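Local coordinates for uncharacterized protein (PDB 3RAG) that is of unknown function but adopts a von Willebrand factor A-type fold and binds a sodium ion at its metal site in the crystal, at residues H136-L141 with S175-P180; R11-I16 with H220-L225. All coordinates share one frame; numbering follows the deposited sequence.

Contact 1. Residues H136-L141 with S175-P180; sequences HLVVCL and SVIAFP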
loop_
_atom_site.group_PDB
_atom_site.type_symbol
_atom_site.label_atom_id
_atom_site.label_comp_id
_atom_site.label_asym_id
_atom_site.label_seq_id
_atom_site.Cartn_x
_atom_site.Cartn_y
_atom_site.Cartn_z
ATOM N N HIS A 136 -8.137 3.967 1.450
ATOM C CA HIS A 136 -7.786 3.366 2.743
ATOM C C HIS A 136 -6.447 2.671 2.545
ATOM O O HIS A 136 -6.328 1.825 1.685
ATOM C CB HIS A 136 -8.816 2.329 3.178
ATOM C CG HIS A 136 -10.169 2.899 3.435
ATOM N ND1 HIS A 136 -11.274 2.106 3.665
ATOM C CD2 HIS A 136 -10.599 4.180 3.505
ATOM C CE1 HIS A 136 -12.329 2.877 3.863
ATOM N NE2 HIS A 136 -11.946 4.139 3.775
ATOM N N LEU A 137 -5.459 3.035 3.350
ATOM C CA LEU A 137 -4.078 2.625 3.109
ATOM C C LEU A 137 -3.464 2.191 4.426
ATOM O O LEU A 137 -3.519 2.935 5.419
ATOM C CB LEU A 137 -3.284 3.834 2.585
ATOM C CG LEU A 137 -1.764 3.668 2.432
ATOM C CD1 LEU A 137 -1.409 2.591 1.437
ATOM C CD2 LEU A 137 -1.057 4.989 2.058
ATOM N N VAL A 138 -2.876 0.998 4.452
ATOM C CA VAL A 138 -2.077 0.620 5.601
ATOM C C VAL A 138 -0.634 0.552 5.146
ATOM O O VAL A 138 -0.305 -0.167 4.191
ATOM C CB VAL A 138 -2.467 -0.763 6.154
ATOM C CG1 VAL A 138 -1.563 -1.111 7.330
ATOM C CG2 VAL A 138 -3.934 -0.737 6.602
ATOM N N VAL A 139 0.229 1.313 5.813
ATOM C CA VAL A 139 1.651 1.283 5.490
ATOM C C VAL A 139 2.311 0.327 6.502
ATOM O O VAL A 139 2.188 0.546 7.720
ATOM C CB VAL A 139 2.259 2.694 5.624
ATOM C CG1 VAL A 139 3.744 2.650 5.301
ATOM C CG2 VAL A 139 1.529 3.697 4.696
ATOM N N CYS A 140 2.964 -0.738 6.009
ATOM C CA CYS A 140 3.617 -1.752 6.860
ATOM C C CYS A 140 5.102 -1.511 6.785
ATOM O O CYS A 140 5.681 -1.638 5.713
ATOM C CB CYS A 140 3.380 -3.184 6.354
ATOM S SG CYS A 140 1.656 -3.628 6.291
ATOM N N LEU A 141 5.705 -1.149 7.910
ATOM C CA LEU A 141 7.105 -0.748 7.940
ATOM C C LEU A 141 7.954 -1.805 8.642
ATOM O O LEU A 141 7.755 -2.122 9.829
ATOM C CB LEU A 141 7.251 0.602 8.678
ATOM C CG LEU A 141 6.425 1.733 8.080
ATOM C CD1 LEU A 141 6.614 3.028 8.879
ATOM C CD2 LEU A 141 6.916 1.937 6.618
ATOM N N SER A 175 -3.307 4.026 8.139
ATOM C CA SER A 175 -2.865 3.402 9.387
ATOM C C SER A 175 -1.431 2.944 9.156
ATOM O O SER A 175 -1.033 2.685 8.010
ATOM C CB SER A 175 -3.756 2.196 9.699
ATOM O OG SER A 175 -3.271 1.479 10.823
ATOM N N VAL A 176 -0.647 2.849 10.225
ATOM C CA VAL A 176 0.729 2.408 10.074
ATOM C C VAL A 176 0.979 1.252 11.033
ATOM O O VAL A 176 0.569 1.284 12.208
ATOM C CB VAL A 176 1.721 3.564 10.401
ATOM C CG1 VAL A 176 3.176 3.078 10.332
ATOM C CG2 VAL A 176 1.458 4.791 9.492
ATOM N N ILE A 177 1.609 0.204 10.521
ATOM C CA ILE A 177 2.079 -0.834 11.406
ATOM C C ILE A 177 3.544 -1.097 11.171
ATOM O O ILE A 177 4.077 -0.826 10.090
ATOM C CB ILE A 177 1.282 -2.142 11.276
ATOM C CG1 ILE A 177 1.472 -2.767 9.929
ATOM C CG2 ILE A 177 -0.205 -1.918 11.485
ATOM C CD1 ILE A 177 0.535 -3.969 9.750
ATOM N N ALA A 178 4.196 -1.603 12.208
ATOM C CA ALA A 178 5.592 -2.004 12.155
ATOM C C ALA A 178 5.686 -3.519 12.336
ATOM O O ALA A 178 4.880 -4.120 13.038
ATOM C CB ALA A 178 6.371 -1.329 13.279
ATOM N N PHE A 179 6.682 -4.124 11.703
ATOM C CA PHE A 179 6.960 -5.533 11.885
ATOM C C PHE A 179 8.467 -5.712 11.947
ATOM O O PHE A 179 9.190 -5.217 11.089
ATOM C CB PHE A 179 6.319 -6.408 10.777
ATOM C CG PHE A 179 6.812 -6.125 9.370
ATOM C CD1 PHE A 179 7.732 -6.979 8.772
ATOM C CD2 PHE A 179 6.338 -5.035 8.642
ATOM C CE1 PHE A 179 8.178 -6.757 7.480
ATOM C CE2 PHE A 179 6.780 -4.795 7.309
ATOM C CZ PHE A 179 7.696 -5.658 6.731
ATOM N N PRO A 180 8.952 -6.413 12.972
ATOM C CA PRO A 180 8.198 -7.115 14.023
ATOM C C PRO A 180 7.630 -6.179 15.105
ATOM O O PRO A 180 7.813 -4.967 15.034
ATOM C CB PRO A 180 9.257 -8.030 14.646
ATOM C CG PRO A 180 10.545 -7.285 14.462
ATOM C CD PRO A 180 10.415 -6.544 13.148
#
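L137 O accepts the backbone N-H of S175, the first of five hydrogen bonds joining two parallel strands of the von Willebrand factor A-type sheet. Segments 136-141 and 175-179 are the two strands of a beta-alpha-beta unit whose crossover contains helix 151-165. V138 CG1 approaches I177 CD1 at 4.3 Å, on the face covered by helix 214-232. S175 shares this face, but its OG turns to Q191 O on the neighbouring strand. V139 is gripped by both backbone groups: its N reaches S175 O at 2.9 Å, and its O takes I177 N. The V139 side chain lies on the other face with V176. C140 SG touches the tip of I177 from alongside, with CD1 3.7 Å away. The I177 torsion (chi1 66°) wedges CG1 between its own backbone N and carbonyl carbon, which brings it against C140. L141 N binds I177 O at 2.7 Å, with the donor in the carbonyl plane. On the face of V139 and V176, L141 CD1 meets V176 CG1 at 3.7 Å, the two side chains slanting past each other. L141 O receives F179 N from 32° out of the carbonyl plane. F179 CG likewise sits between N and C (chi1 62°), which carries the ring back over the neighbouring strand, where its CD2 comes 3.4 Å from L141 O and its CE2 side reaches the C140 carbonyl. With an alanine in place of F179, the C140 methylene would probably lose its aromatic neighbour and a gap would open beside the C140 and L141 carbonyls. C140 O lies near the ring plane at the edge, 3.7 Å from F179 CE2, while C140 CB is 3.9 Å from the same carbon.

Contact 2. Residues R11-I16 with H220-L225; sequences RQILVI and HAADLL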
loop_
_atom_site.group_PDB
_atom_site.type_symbol
_atom_site.label_atom_id
_atom_site.label_comp_id
_atom_site.label_asym_id
_atom_site.label_seq_id
_atom_site.Cartn_x
_atom_site.Cartn_y
_atom_site.Cartn_z
ATOM N N ARG A 11 -8.393 0.274 -1.544
ATOM C CA ARG A 11 -7.808 -0.330 -0.350
ATOM C C ARG A 11 -6.431 -0.895 -0.681
ATOM O O ARG A 11 -6.309 -1.777 -1.531
ATOM C CB ARG A 11 -8.707 -1.456 0.145
ATOM C CG ARG A 11 -10.074 -0.956 0.583
ATOM C CD ARG A 11 -10.978 -2.096 1.048
ATOM N NE ARG A 11 -12.245 -1.550 1.529
ATOM C CZ ARG A 11 -13.312 -1.390 0.756
ATOM N NH1 ARG A 11 -13.257 -1.767 -0.509
ATOM N NH2 ARG A 11 -14.428 -0.867 1.245
ATOM N N GLN A 12 -5.396 -0.386 -0.025
ATOM C CA GLN A 12 -4.048 -0.775 -0.393
ATOM C C GLN A 12 -3.217 -1.026 0.835
ATOM O O GLN A 12 -3.428 -0.410 1.875
ATOM C CB GLN A 12 -3.366 0.313 -1.232
ATOM C CG GLN A 12 -3.939 0.419 -2.661
ATOM C CD GLN A 12 -3.139 1.376 -3.532
ATOM O OE1 GLN A 12 -2.129 1.942 -3.095
ATOM N NE2 GLN A 12 -3.593 1.565 -4.768
ATOM N N ILE A 13 -2.276 -1.945 0.693
ATOM C CA ILE A 13 -1.274 -2.192 1.720
ATOM C C ILE A 13 0.059 -1.870 1.063
ATOM O O ILE A 13 0.366 -2.397 -0.008
ATOM C CB ILE A 13 -1.270 -3.679 2.143
ATOM C CG1 ILE A 13 -2.618 -4.066 2.792
ATOM C CG2 ILE A 13 -0.067 -3.967 3.066
ATOM C CD1 ILE A 13 -2.811 -5.597 2.998
ATOM N N LEU A 14 0.849 -0.997 1.682
ATOM C CA LEU A 14 2.149 -0.650 1.115
ATOM C C LEU A 14 3.231 -1.170 2.055
ATOM O O LEU A 14 3.366 -0.705 3.179
ATOM C CB LEU A 14 2.276 0.877 0.970
ATOM C CG LEU A 14 3.690 1.350 0.620
ATOM C CD1 LEU A 14 4.088 0.839 -0.768
ATOM C CD2 LEU A 14 3.757 2.883 0.660
ATOM N N VAL A 15 4.013 -2.141 1.599
ATOM C CA VAL A 15 5.061 -2.700 2.442
ATOM C C VAL A 15 6.378 -2.021 2.068
ATOM O O VAL A 15 6.734 -1.988 0.892
ATOM C CB VAL A 15 5.205 -4.205 2.188
ATOM C CG1 VAL A 15 6.338 -4.781 3.053
ATOM C CG2 VAL A 15 3.857 -4.914 2.483
ATOM N N ILE A 16 7.098 -1.515 3.065
ATOM C CA ILE A 16 8.413 -0.911 2.847
ATOM C C ILE A 16 9.437 -1.731 3.629
ATOM O O ILE A 16 9.332 -1.863 4.865
ATOM C CB ILE A 16 8.438 0.576 3.269
ATOM C CG1 ILE A 16 7.372 1.355 2.467
ATOM C CG2 ILE A 16 9.838 1.149 3.047
ATOM C CD1 ILE A 16 7.238 2.844 2.838
ATOM N N HIS A 220 -2.159 -8.633 9.230
ATOM C CA HIS A 220 -2.637 -7.588 10.143
ATOM C C HIS A 220 -3.194 -6.395 9.362
ATOM O O HIS A 220 -4.285 -5.892 9.649
ATOM C CB HIS A 220 -1.499 -7.165 11.093
ATOM C CG HIS A 220 -1.937 -6.233 12.183
ATOM N ND1 HIS A 220 -1.047 -5.677 13.081
ATOM C CD2 HIS A 220 -3.155 -5.738 12.506
ATOM C CE1 HIS A 220 -1.702 -4.896 13.922
ATOM N NE2 HIS A 220 -2.983 -4.907 13.588
ATOM N N ALA A 221 -2.456 -5.960 8.348
ATOM C CA ALA A 221 -2.903 -4.858 7.501
ATOM C C ALA A 221 -4.262 -5.147 6.850
ATOM O O ALA A 221 -5.145 -4.297 6.827
ATOM C CB ALA A 221 -1.847 -4.567 6.415
ATOM N N ALA A 222 -4.429 -6.353 6.324
ATOM C CA ALA A 222 -5.688 -6.678 5.652
ATOM C C ALA A 222 -6.824 -6.680 6.664
ATOM O O ALA A 222 -7.928 -6.217 6.364
ATOM C CB ALA A 222 -5.590 -8.038 4.951
ATOM N N ASP A 223 -6.545 -7.207 7.854
ATOM C CA ASP A 223 -7.521 -7.191 8.952
ATOM C C ASP A 223 -7.981 -5.773 9.278
ATOM O O ASP A 223 -9.176 -5.528 9.479
ATOM C CB ASP A 223 -6.952 -7.835 10.231
ATOM C CG ASP A 223 -7.034 -9.352 10.211
ATOM O OD1 ASP A 223 -7.450 -9.915 9.177
ATOM O OD2 ASP A 223 -6.678 -9.987 11.220
ATOM N N LEU A 224 -7.020 -4.854 9.376
ATOM C CA LEU A 224 -7.316 -3.451 9.667
ATOM C C LEU A 224 -8.208 -2.848 8.596
ATOM O O LEU A 224 -9.168 -2.130 8.911
ATOM C CB LEU A 224 -6.016 -2.639 9.783
ATOM C CG LEU A 224 -5.209 -2.889 11.060
ATOM C CD1 LEU A 224 -3.797 -2.303 10.918
ATOM C CD2 LEU A 224 -5.937 -2.304 12.253
ATOM N N LEU A 225 -7.893 -3.128 7.332
ATOM C CA LEU A 225 -8.678 -2.590 6.215
ATOM C C LEU A 225 -10.115 -3.110 6.248
ATOM O O LEU A 225 -11.076 -2.359 6.053
ATOM C CB LEU A 225 -8.009 -2.914 4.861
ATOM C CG LEU A 225 -6.726 -2.128 4.560
ATOM C CD1 LEU A 225 -5.911 -2.776 3.428
ATOM C CD2 LEU A 225 -7.025 -0.629 4.244
HETATM O O HOH W 1 -11.230 -0.627 3.878
#
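I13 packs its whole aliphatic branch against A221, A222 and L225, seating helix 214-232 on one face of the mixed, mainly parallel sheet in this alpha/beta, von Willebrand factor A-type fold. The helix runs roughly antiparallel to strand 10-17, at 154° between the two short segments, with the axes approaching to 8.9 Å. From I13 CB, which points toward the helix, the side chain divides. CG2 rests against the A221 methyl, CB, at 3.8 Å. CG1 takes the place beside the backbone N (chi1 -64°), where it meets two neighbours from different directions: L225 CD1 at 3.6 Å and the same A221 CB at 3.7 Å. CD1, at the tip, continues over the helix surface, touching A221 CB and coming 3.8 Å from the backbone N of A222, with the A222 methyl slightly farther off. The small alanines let the isoleucine settle close to the helix backbone, with A221 CB meeting all three outer carbons. L225, one turn on from A221, adds a second point of contact, its CD1 lying 3.8 Å from Q12 O as well as against I13 CG1. The I39 loop borders the same cluster, touching I13, A222 and L225. Beyond this apolar patch the connection becomes polar and is made through water. R11 stays extended through its CB-CG-CD-NE bonds, which carries NE back beyond the start of the segment to a bridging water. NE donates to the water oxygen at 2.7 Å, in the guanidinium plane, and that water donates in turn to L225 O, 2.8 Å away.

How the contacts relate
Contacts 1 and 2 meet within one sheet, their centres about 6 Å apart, because strands 10-17 and 135-142 are neighbours. Two probable backbone hydrogen bonds join them: C140 N to L14 O and L14 N to V138 O, both 2.9 Å. Helix 214-232 spans this seam: A221 CB lies 3.6 Å from V138 CG1, and L225 CD2 is equally far from H136 O. In sequence, both segments of contact 1 fall between those of contact 2. Both strands lead toward the bound sodium ion, whose ligands include D18, directly after strand 10-17, and S144 and S146 in the loop after strand 135-142, probably a DxSxS motif; the F179 side chain is about 8 Å from the ion.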